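Local coordinates for protein splicing factor U2AF 35 kDa subunit (Homo sapiens, PDB 1JMT) that helps select the 3' splice site in pre-mRNA splicing as the small subunit of the U2AF heterodimer, this chain being its peptide-binding RRM domain, at residues Q2-N8 with N70-R76; N8-N12 with H35-F39. The protein carries 1 engineered substitution. All coordinates share one frame; numbering follows the deposited sequence.

How the interactions relate
Both interactions involve strand 3-11, and they meet at Asn-8, where the chain turns a corner. Interaction 1 joins 2-8 to 70-76 on the neighbouring strand 68-75 in the centre of the sheet. It is a backbone ladder with a buried apolar side under the two helices and a partly exposed side bearing polar and aromatic groups. Interaction 2 joins the far end of the same strand, 8-12, to the long helix 22-51; there aromatic side chains and one side-chain hydrogen bond do the work, with Tyr-10 and Phe-39 buried and His-35 and Tyr-36 partly exposed. The two touch through Val-71, whose CG2 lies 3.4 Å from CG2 of Ile-9 and also packs on Phe-39.

Interaction 1: residues Q2-N8 with N70-R76; sequences QTIALLN and NVYVKFR
The two central strands of the RRM sheet, 3-7 and 70-75, run antiparallel here, the pair that carries the RNP2 and RNP1 positions in RNA-binding members of the family. Ile-4 with Val-73 and Leu-6 with Val-71 are hydrogen-bonded pairs, joined by backbone bonds such as Leu-6 N to Val-71 O (2.8 Å). Both pairs put their side chains side by side on the face covered by the helices, where Ile-4 reaches Val-85 and Val-73 reaches Met-47. CG1 of Ile-4 sits between its own backbone N and carbonyl carbon (chi1 71°), which carries CD1 to the in-plane edge of the Phe-75 ring, 3.6 Å from CE1; Val-73 CG1 lies over one face of that ring, near its rim. On the other face of the sheet, Ala-5 CB meets Tyr-72 CE2 obliquely at 3.6 Å, and Thr-3 OG1 lies against the aliphatic CG of Lys-74. Where the ladder ends, the Asn-70 side chain takes over as acceptor: its OD1 receives a nearly straight bond from Asn-8 N (2.7 Å, 172°) and a weak, bent one from Asn-8 ND2 (2.9 Å), with the two amide planes 21° apart.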
ATOM      1  N   GLN A   2      -6.795  -0.368  15.887  1.00 57.18           N
ATOM      2  CA  GLN A   2      -6.227   0.895  15.412  1.00 54.48           C
ATOM      3  C   GLN A   2      -5.324   0.610  14.218  1.00 49.56           C
ATOM      4  O   GLN A   2      -4.791   1.523  13.591  1.00 48.22           O
ATOM      5  CB  GLN A   2      -5.379   1.550  16.503  1.00 55.17           C
ATOM      6  CG  GLN A   2      -6.106   1.840  17.795  1.00 60.44           C
ATOM      7  CD  GLN A   2      -5.143   2.192  18.910  1.00 61.58           C
ATOM      8  OE1 GLN A   2      -4.445   3.205  18.851  1.00 59.35           O
ATOM      9  NE2 GLN A   2      -5.092   1.346  19.933  1.00 66.15           N
ATOM     10  N   THR A   3      -5.153  -0.670  13.917  1.00 47.39           N
ATOM     11  CA  THR A   3      -4.290  -1.081  12.827  1.00 48.92           C
ATOM     12  C   THR A   3      -5.044  -1.560  11.594  1.00 44.93           C
ATOM     13  O   THR A   3      -6.002  -2.324  11.701  1.00 39.67           O
ATOM     14  CB  THR A   3      -3.356  -2.210  13.280  1.00 45.00           C
ATOM     15  OG1 THR A   3      -2.729  -1.843  14.513  1.00 51.19           O
ATOM     16  CG2 THR A   3      -2.283  -2.460  12.233  1.00 50.88           C
ATOM     17  N   ILE A   4      -4.601  -1.095  10.429  1.00 39.44           N
ATOM     18  CA  ILE A   4      -5.189  -1.492   9.158  1.00 32.17           C
ATOM     19  C   ILE A   4      -4.091  -2.182   8.344  1.00 31.56           C
ATOM     20  O   ILE A   4      -2.903  -1.980   8.598  1.00 32.87           O
ATOM     21  CB  ILE A   4      -5.708  -0.278   8.349  1.00 33.64           C
ATOM     22  CG1 ILE A   4      -4.533   0.550   7.809  1.00 31.76           C
ATOM     23  CG2 ILE A   4      -6.596   0.591   9.232  1.00 32.26           C
ATOM     24  CD1 ILE A   4      -4.957   1.645   6.833  1.00 29.83           C
ATOM     25  N   ALA A   5      -4.493  -3.003   7.382  1.00 31.38           N
ATOM     26  CA  ALA A   5      -3.550  -3.704   6.522  1.00 29.52           C
ATOM     27  C   ALA A   5      -3.903  -3.469   5.063  1.00 28.06           C
ATOM     28  O   ALA A   5      -5.061  -3.594   4.676  1.00 28.65           O
ATOM     29  CB  ALA A   5      -3.583  -5.200   6.816  1.00 28.14           C
ATOM     30  N   LEU A   6      -2.902  -3.112   4.264  1.00 26.97           N
ATOM     31  CA  LEU A   6      -3.089  -2.905   2.834  1.00 27.60           C
ATOM     32  C   LEU A   6      -2.417  -4.140   2.243  1.00 33.59           C
ATOM     33  O   LEU A   6      -1.189  -4.266   2.247  1.00 31.95           O
ATOM     34  CB  LEU A   6      -2.408  -1.611   2.394  1.00 31.57           C
ATOM     35  CG  LEU A   6      -2.890  -0.367   3.155  1.00 33.56           C
ATOM     36  CD1 LEU A   6      -2.196   0.861   2.593  1.00 37.13           C
ATOM     37  CD2 LEU A   6      -4.406  -0.222   3.026  1.00 38.40           C
ATOM     38  N   LEU A   7      -3.243  -5.065   1.765  1.00 29.90           N
ATOM     39  CA  LEU A   7      -2.777  -6.345   1.253  1.00 34.16           C
ATOM     40  C   LEU A   7      -2.051  -6.368  -0.082  1.00 34.83           C
ATOM     41  O   LEU A   7      -2.562  -5.898  -1.104  1.00 36.26           O
ATOM     42  CB  LEU A   7      -3.951  -7.330   1.224  1.00 33.91           C
ATOM     43  CG  LEU A   7      -4.715  -7.393   2.557  1.00 40.88           C
ATOM     44  CD1 LEU A   7      -5.921  -8.305   2.426  1.00 40.47           C
ATOM     45  CD2 LEU A   7      -3.787  -7.883   3.662  1.00 40.26           C
ATOM     46  N   ASN A   8      -0.845  -6.925  -0.040  1.00 31.58           N
ATOM     47  CA  ASN A   8       0.009  -7.078  -1.204  1.00 40.26           C
ATOM     48  C   ASN A   8       0.108  -5.810  -2.030  1.00 40.57           C
ATOM     49  O   ASN A   8       0.216  -5.859  -3.251  1.00 43.18           O
ATOM     50  CB  ASN A   8      -0.514  -8.219  -2.077  1.00 41.02           C
ATOM     51  CG  ASN A   8      -0.423  -9.573  -1.393  1.00 42.84           C
ATOM     52  OD1 ASN A   8      -0.915 -10.567  -1.918  1.00 52.94           O
ATOM     53  ND2 ASN A   8       0.213  -9.620  -0.223  1.00 47.12           N
ATOM     54  N   ASN A  70       2.820  -6.595   2.389  1.00 34.60           N
ATOM     55  CA  ASN A  70       1.677  -5.882   2.910  1.00 32.47           C
ATOM     56  C   ASN A  70       2.194  -4.630   3.587  1.00 33.32           C
ATOM     57  O   ASN A  70       3.392  -4.492   3.872  1.00 30.40           O
ATOM     58  CB  ASN A  70       0.936  -6.690   3.972  1.00 35.87           C
ATOM     59  CG  ASN A  70       0.301  -7.936   3.425  1.00 38.51           C
ATOM     60  OD1 ASN A  70       0.009  -8.031   2.235  1.00 44.42           O
ATOM     61  ND2 ASN A  70       0.059  -8.897   4.304  1.00 28.45           N
ATOM     62  N   VAL A  71       1.272  -3.721   3.851  1.00 28.23           N
ATOM     63  CA  VAL A  71       1.600  -2.508   4.559  1.00 31.07           C
ATOM     64  C   VAL A  71       0.691  -2.508   5.777  1.00 28.64           C
ATOM     65  O   VAL A  71      -0.490  -2.843   5.674  1.00 26.90           O
ATOM     66  CB  VAL A  71       1.330  -1.252   3.704  1.00 30.63           C
ATOM     67  CG1 VAL A  71       1.316   0.006   4.599  1.00 27.46           C
ATOM     68  CG2 VAL A  71       2.415  -1.124   2.650  1.00 28.34           C
ATOM     69  N   TYR A  72       1.252  -2.183   6.935  1.00 29.98           N
ATOM     70  CA  TYR A  72       0.461  -2.100   8.150  1.00 28.25           C
ATOM     71  C   TYR A  72       0.617  -0.697   8.676  1.00 24.90           C
ATOM     72  O   TYR A  72       1.725  -0.180   8.753  1.00 28.95           O
ATOM     73  CB  TYR A  72       0.929  -3.102   9.198  1.00 29.23           C
ATOM     74  CG  TYR A  72       0.626  -4.522   8.823  1.00 37.18           C
ATOM     75  CD1 TYR A  72       1.529  -5.268   8.073  1.00 30.72           C
ATOM     76  CD2 TYR A  72      -0.590  -5.111   9.180  1.00 36.13           C
ATOM     77  CE1 TYR A  72       1.236  -6.564   7.686  1.00 37.11           C
ATOM     78  CE2 TYR A  72      -0.895  -6.412   8.793  1.00 38.30           C
ATOM     79  CZ  TYR A  72       0.024  -7.130   8.047  1.00 36.98           C
ATOM     80  OH  TYR A  72      -0.261  -8.414   7.651  1.00 47.12           O
ATOM     81  N   VAL A  73      -0.506  -0.081   9.021  1.00 31.29           N
ATOM     82  CA  VAL A  73      -0.509   1.275   9.536  1.00 33.61           C
ATOM     83  C   VAL A  73      -1.282   1.311  10.845  1.00 33.41           C
ATOM     84  O   VAL A  73      -2.455   0.958  10.887  1.00 34.43           O
ATOM     85  CB  VAL A  73      -1.185   2.239   8.543  1.00 31.97           C
ATOM     86  CG1 VAL A  73      -1.111   3.673   9.062  1.00 28.06           C
ATOM     87  CG2 VAL A  73      -0.537   2.108   7.180  1.00 32.33           C
ATOM     88  N   LYS A  74      -0.622   1.723  11.916  1.00 34.67           N
ATOM     89  CA  LYS A  74      -1.298   1.799  13.200  1.00 35.25           C
ATOM     90  C   LYS A  74      -1.614   3.265  13.443  1.00 35.33           C
ATOM     91  O   LYS A  74      -0.709   4.080  13.640  1.00 33.24           O
ATOM     92  CB  LYS A  74      -0.404   1.252  14.322  1.00 34.78           C
ATOM     93  CG  LYS A  74      -1.105   1.173  15.684  1.00 46.74           C
ATOM     94  CD  LYS A  74      -0.157   0.673  16.759  1.00 48.89           C
ATOM     95  CE  LYS A  74      -0.883   0.406  18.064  1.00 63.15           C
ATOM     96  NZ  LYS A  74       0.034  -0.191  19.080  1.00 67.84           N
ATOM     97  N   PHE A  75      -2.898   3.600  13.381  1.00 32.37           N
ATOM     98  CA  PHE A  75      -3.329   4.966  13.609  1.00 37.40           C
ATOM     99  C   PHE A  75      -3.468   5.190  15.106  1.00 43.15           C
ATOM    100  O   PHE A  75      -3.759   4.259  15.862  1.00 45.13           O
ATOM    101  CB  PHE A  75      -4.676   5.242  12.931  1.00 36.41           C
ATOM    102  CG  PHE A  75      -4.601   5.323  11.427  1.00 37.16           C
ATOM    103  CD1 PHE A  75      -4.854   4.201  10.640  1.00 35.01           C
ATOM    104  CD2 PHE A  75      -4.264   6.521  10.800  1.00 33.15           C
ATOM    105  CE1 PHE A  75      -4.773   4.276   9.245  1.00 36.92           C
ATOM    106  CE2 PHE A  75      -4.179   6.603   9.406  1.00 31.53           C
ATOM    107  CZ  PHE A  75      -4.435   5.477   8.631  1.00 30.12           C
ATOM    108  N   ARG A  76      -3.253   6.427  15.534  1.00 47.77           N
ATOM    109  CA  ARG A  76      -3.375   6.757  16.943  1.00 54.40           C
ATOM    110  C   ARG A  76      -4.828   6.587  17.383  1.00 57.04           C
ATOM    111  O   ARG A  76      -5.102   6.245  18.531  1.00 59.02           O
ATOM    112  CB  ARG A  76      -2.925   8.196  17.178  1.00 53.44           C
ATOM    113  CG  ARG A  76      -3.008   8.636  18.623  1.00 65.28           C
ATOM    114  CD  ARG A  76      -2.335   9.982  18.818  1.00 67.44           C
ATOM    115  NE  ARG A  76      -2.360  10.401  20.213  1.00 69.37           N
ATOM    116  CZ  ARG A  76      -1.701  11.451  20.688  1.00 71.73           C
ATOM    117  NH1 ARG A  76      -0.958  12.193  19.876  1.00 66.47           N
ATOM    118  NH2 ARG A  76      -1.785  11.758  21.976  1.00 76.01           N
TER

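Interaction 2: residues N8-N12 with H35-F39; sequences NIYRN and HYDEF
An aromatic cluster joins the end of strand 3-11 to the middle of the long helix 22-51, with Tyr-10 from the strand reaching in among His-35, Tyr-36 and Phe-39 of the helix. The ring of Tyr-10 leaves the backbone with CG trans to N (chi1 -173°), and this extends it toward the helix. Its CD1 edge comes down over the centre of the Phe-39 face, 3.4 Å from CD2, in an edge-to-face pair whose planes stand at 53°. Ile-9 reaches the same ring differently: its CG2 lies in the ring plane at the edge, 3.8 Å from Phe-39 CZ. In this RRM the helix lies against the sheet, and the strand meets it just where Ile-9 and Tyr-10 form a classic beta bulge opposite Gly-69. Tyr-36 turns an edge toward the face of Tyr-10, nearly at right angles, with CD1 4.2 Å from Tyr-10 CZ, while its own hydroxyl is bonded to Val-59 O. At the far end of the tyrosine, His-35 ND1 donates to Tyr-10 OH (3.2 Å, 161°), and the oxygen lies in the imidazole plane, a geometry that would favour this rotation of the imidazole. An alanine in place of Tyr-10 would strip His-35 ND1 of its acceptor and probably leave a gap over the Phe-39 face, with the imidazole likely to turn more freely. The helix also serves the bound peptide, a separate chain: aromatic packing from that peptide reaches His-35, Glu-38 and Phe-39, and a basic side chain of the peptide forms a salt bridge with Glu-38 OE1.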
ATOM      1  N   ASN A   8      -0.845  -6.925  -0.040  1.00 31.58           N
ATOM      2  CA  ASN A   8       0.009  -7.078  -1.204  1.00 40.26           C
ATOM      3  C   ASN A   8       0.108  -5.810  -2.030  1.00 40.57           C
ATOM      4  O   ASN A   8       0.216  -5.859  -3.251  1.00 43.18           O
ATOM      5  CB  ASN A   8      -0.514  -8.219  -2.077  1.00 41.02           C
ATOM      6  CG  ASN A   8      -0.423  -9.573  -1.393  1.00 42.84           C
ATOM      7  OD1 ASN A   8      -0.915 -10.567  -1.918  1.00 52.94           O
ATOM      8  ND2 ASN A   8       0.213  -9.620  -0.223  1.00 47.12           N
ATOM      9  N   ILE A   9       0.085  -4.667  -1.365  1.00 40.75           N
ATOM     10  CA  ILE A   9       0.161  -3.408  -2.080  1.00 41.01           C
ATOM     11  C   ILE A   9       1.586  -3.099  -2.564  1.00 43.13           C
ATOM     12  O   ILE A   9       1.763  -2.440  -3.584  1.00 44.31           O
ATOM     13  CB  ILE A   9      -0.361  -2.258  -1.198  1.00 38.89           C
ATOM     14  CG1 ILE A   9      -0.637  -1.027  -2.068  1.00 38.36           C
ATOM     15  CG2 ILE A   9       0.640  -1.972  -0.074  1.00 28.56           C
ATOM     16  CD1 ILE A   9      -1.444   0.042  -1.370  1.00 31.31           C
ATOM     17  N   TYR A  10       2.593  -3.592  -1.847  1.00 41.77           N
ATOM     18  CA  TYR A  10       3.975  -3.340  -2.229  1.00 41.49           C
ATOM     19  C   TYR A  10       4.492  -4.370  -3.221  1.00 47.33           C
ATOM     20  O   TYR A  10       4.793  -5.502  -2.852  1.00 45.37           O
ATOM     21  CB  TYR A  10       4.886  -3.335  -1.003  1.00 31.85           C
ATOM     22  CG  TYR A  10       6.304  -2.902  -1.312  1.00 34.88           C
ATOM     23  CD1 TYR A  10       6.565  -1.643  -1.848  1.00 38.27           C
ATOM     24  CD2 TYR A  10       7.382  -3.752  -1.081  1.00 43.93           C
ATOM     25  CE1 TYR A  10       7.863  -1.238  -2.147  1.00 44.54           C
ATOM     26  CE2 TYR A  10       8.687  -3.360  -1.377  1.00 47.20           C
ATOM     27  CZ  TYR A  10       8.920  -2.101  -1.909  1.00 51.09           C
ATOM     28  OH  TYR A  10      10.208  -1.705  -2.202  1.00 53.28           O
ATOM     29  N   ARG A  11       4.597  -3.966  -4.481  1.00 57.63           N
ATOM     30  CA  ARG A  11       5.081  -4.846  -5.539  1.00 68.34           C
ATOM     31  C   ARG A  11       6.489  -4.494  -5.971  1.00 69.84           C
ATOM     32  O   ARG A  11       6.930  -3.356  -5.812  1.00 72.94           O
ATOM     33  CB  ARG A  11       4.143  -4.787  -6.750  1.00 75.41           C
ATOM     34  CG  ARG A  11       2.911  -5.666  -6.652  1.00 82.71           C
ATOM     35  CD  ARG A  11       2.793  -6.366  -5.310  1.00 87.81           C
ATOM     36  NE  ARG A  11       1.766  -7.399  -5.326  1.00 94.21           N
ATOM     37  CZ  ARG A  11       0.522  -7.202  -5.753  1.00 98.07           C
ATOM     38  NH1 ARG A  11       0.137  -6.009  -6.205  1.00 99.11           N
ATOM     39  NH2 ARG A  11      -0.348  -8.198  -5.732  1.00 99.01           N
ATOM     40  N   ASN A  12       7.191  -5.476  -6.524  1.00 74.42           N
ATOM     41  CA  ASN A  12       8.555  -5.256  -6.980  1.00 80.23           C
ATOM     42  C   ASN A  12       9.127  -6.423  -7.803  1.00 83.18           C
ATOM     43  O   ASN A  12      10.028  -7.121  -7.344  1.00 85.17           O
ATOM     44  CB  ASN A  12       9.447  -4.980  -5.767  1.00 78.39           C
ATOM     45  CG  ASN A  12      10.722  -4.259  -6.136  1.00 84.96           C
ATOM     46  OD1 ASN A  12      10.877  -3.781  -7.258  1.00 92.08           O
ATOM     47  ND2 ASN A  12      11.637  -4.153  -5.181  1.00 87.46           N
ATOM     48  N   HIS A  35      13.825   2.695  -3.449  1.00 35.82           N
ATOM     49  CA  HIS A  35      12.488   2.467  -3.976  1.00 37.52           C
ATOM     50  C   HIS A  35      11.562   2.177  -2.795  1.00 38.20           C
ATOM     51  O   HIS A  35      10.397   2.568  -2.795  1.00 40.30           O
ATOM     52  CB  HIS A  35      12.516   1.293  -4.962  1.00 39.07           C
ATOM     53  CG  HIS A  35      11.175   0.933  -5.527  1.00 45.04           C
ATOM     54  ND1 HIS A  35      10.315   0.054  -4.905  1.00 48.11           N
ATOM     55  CD2 HIS A  35      10.554   1.327  -6.665  1.00 45.11           C
ATOM     56  CE1 HIS A  35       9.221  -0.083  -5.638  1.00 44.76           C
ATOM     57  NE2 HIS A  35       9.342   0.678  -6.709  1.00 45.34           N
ATOM     58  N   TYR A  36      12.102   1.509  -1.781  1.00 33.96           N
ATOM     59  CA  TYR A  36      11.352   1.175  -0.578  1.00 34.68           C
ATOM     60  C   TYR A  36      11.025   2.447   0.200  1.00 38.52           C
ATOM     61  O   TYR A  36       9.887   2.652   0.632  1.00 41.71           O
ATOM     62  CB  TYR A  36      12.174   0.235   0.307  1.00 34.87           C
ATOM     63  CG  TYR A  36      11.535  -0.095   1.635  1.00 36.97           C
ATOM     64  CD1 TYR A  36      10.710  -1.210   1.772  1.00 43.14           C
ATOM     65  CD2 TYR A  36      11.745   0.712   2.757  1.00 36.73           C
ATOM     66  CE1 TYR A  36      10.109  -1.519   2.991  1.00 40.35           C
ATOM     67  CE2 TYR A  36      11.145   0.416   3.986  1.00 37.11           C
ATOM     68  CZ  TYR A  36      10.327  -0.705   4.090  1.00 40.17           C
ATOM     69  OH  TYR A  36       9.719  -1.015   5.277  1.00 36.77           O
ATOM     70  N   ASP A  37      12.029   3.299   0.381  1.00 38.99           N
ATOM     71  CA  ASP A  37      11.838   4.545   1.114  1.00 38.82           C
ATOM     72  C   ASP A  37      10.886   5.492   0.385  1.00 36.10           C
ATOM     73  O   ASP A  37      10.096   6.192   1.019  1.00 38.05           O
ATOM     74  CB  ASP A  37      13.182   5.243   1.361  1.00 42.54           C
ATOM     75  CG  ASP A  37      14.129   4.408   2.204  1.00 49.64           C
ATOM     76  OD1 ASP A  37      13.657   3.622   3.054  1.00 51.33           O
ATOM     77  OD2 ASP A  37      15.356   4.549   2.024  1.00 57.85           O
ATOM     78  N   GLU A  38      10.967   5.519  -0.941  1.00 35.95           N
ATOM     79  CA  GLU A  38      10.088   6.370  -1.737  1.00 38.58           C
ATOM     80  C   GLU A  38       8.646   5.895  -1.548  1.00 40.53           C
ATOM     81  O   GLU A  38       7.727   6.694  -1.364  1.00 35.84           O
ATOM     82  CB  GLU A  38      10.455   6.281  -3.221  1.00 45.34           C
ATOM     83  CG  GLU A  38       9.456   6.979  -4.148  1.00 54.02           C
ATOM     84  CD  GLU A  38       9.793   6.818  -5.626  1.00 61.72           C
ATOM     85  OE1 GLU A  38       9.825   5.669  -6.117  1.00 60.35           O
ATOM     86  OE2 GLU A  38      10.023   7.845  -6.300  1.00 67.20           O
ATOM     87  N   PHE A  39       8.464   4.579  -1.597  1.00 37.28           N
ATOM     88  CA  PHE A  39       7.147   3.978  -1.434  1.00 38.02           C
ATOM     89  C   PHE A  39       6.583   4.306  -0.058  1.00 33.59           C
ATOM     90  O   PHE A  39       5.435   4.739   0.068  1.00 30.94           O
ATOM     91  CB  PHE A  39       7.243   2.462  -1.587  1.00 33.07           C
ATOM     92  CG  PHE A  39       5.944   1.748  -1.371  1.00 34.76           C
ATOM     93  CD1 PHE A  39       4.977   1.708  -2.374  1.00 35.51           C
ATOM     94  CD2 PHE A  39       5.680   1.115  -0.157  1.00 33.04           C
ATOM     95  CE1 PHE A  39       3.767   1.045  -2.167  1.00 35.66           C
ATOM     96  CE2 PHE A  39       4.474   0.451   0.058  1.00 27.67           C
ATOM     97  CZ  PHE A  39       3.517   0.417  -0.947  1.00 34.15           C
TER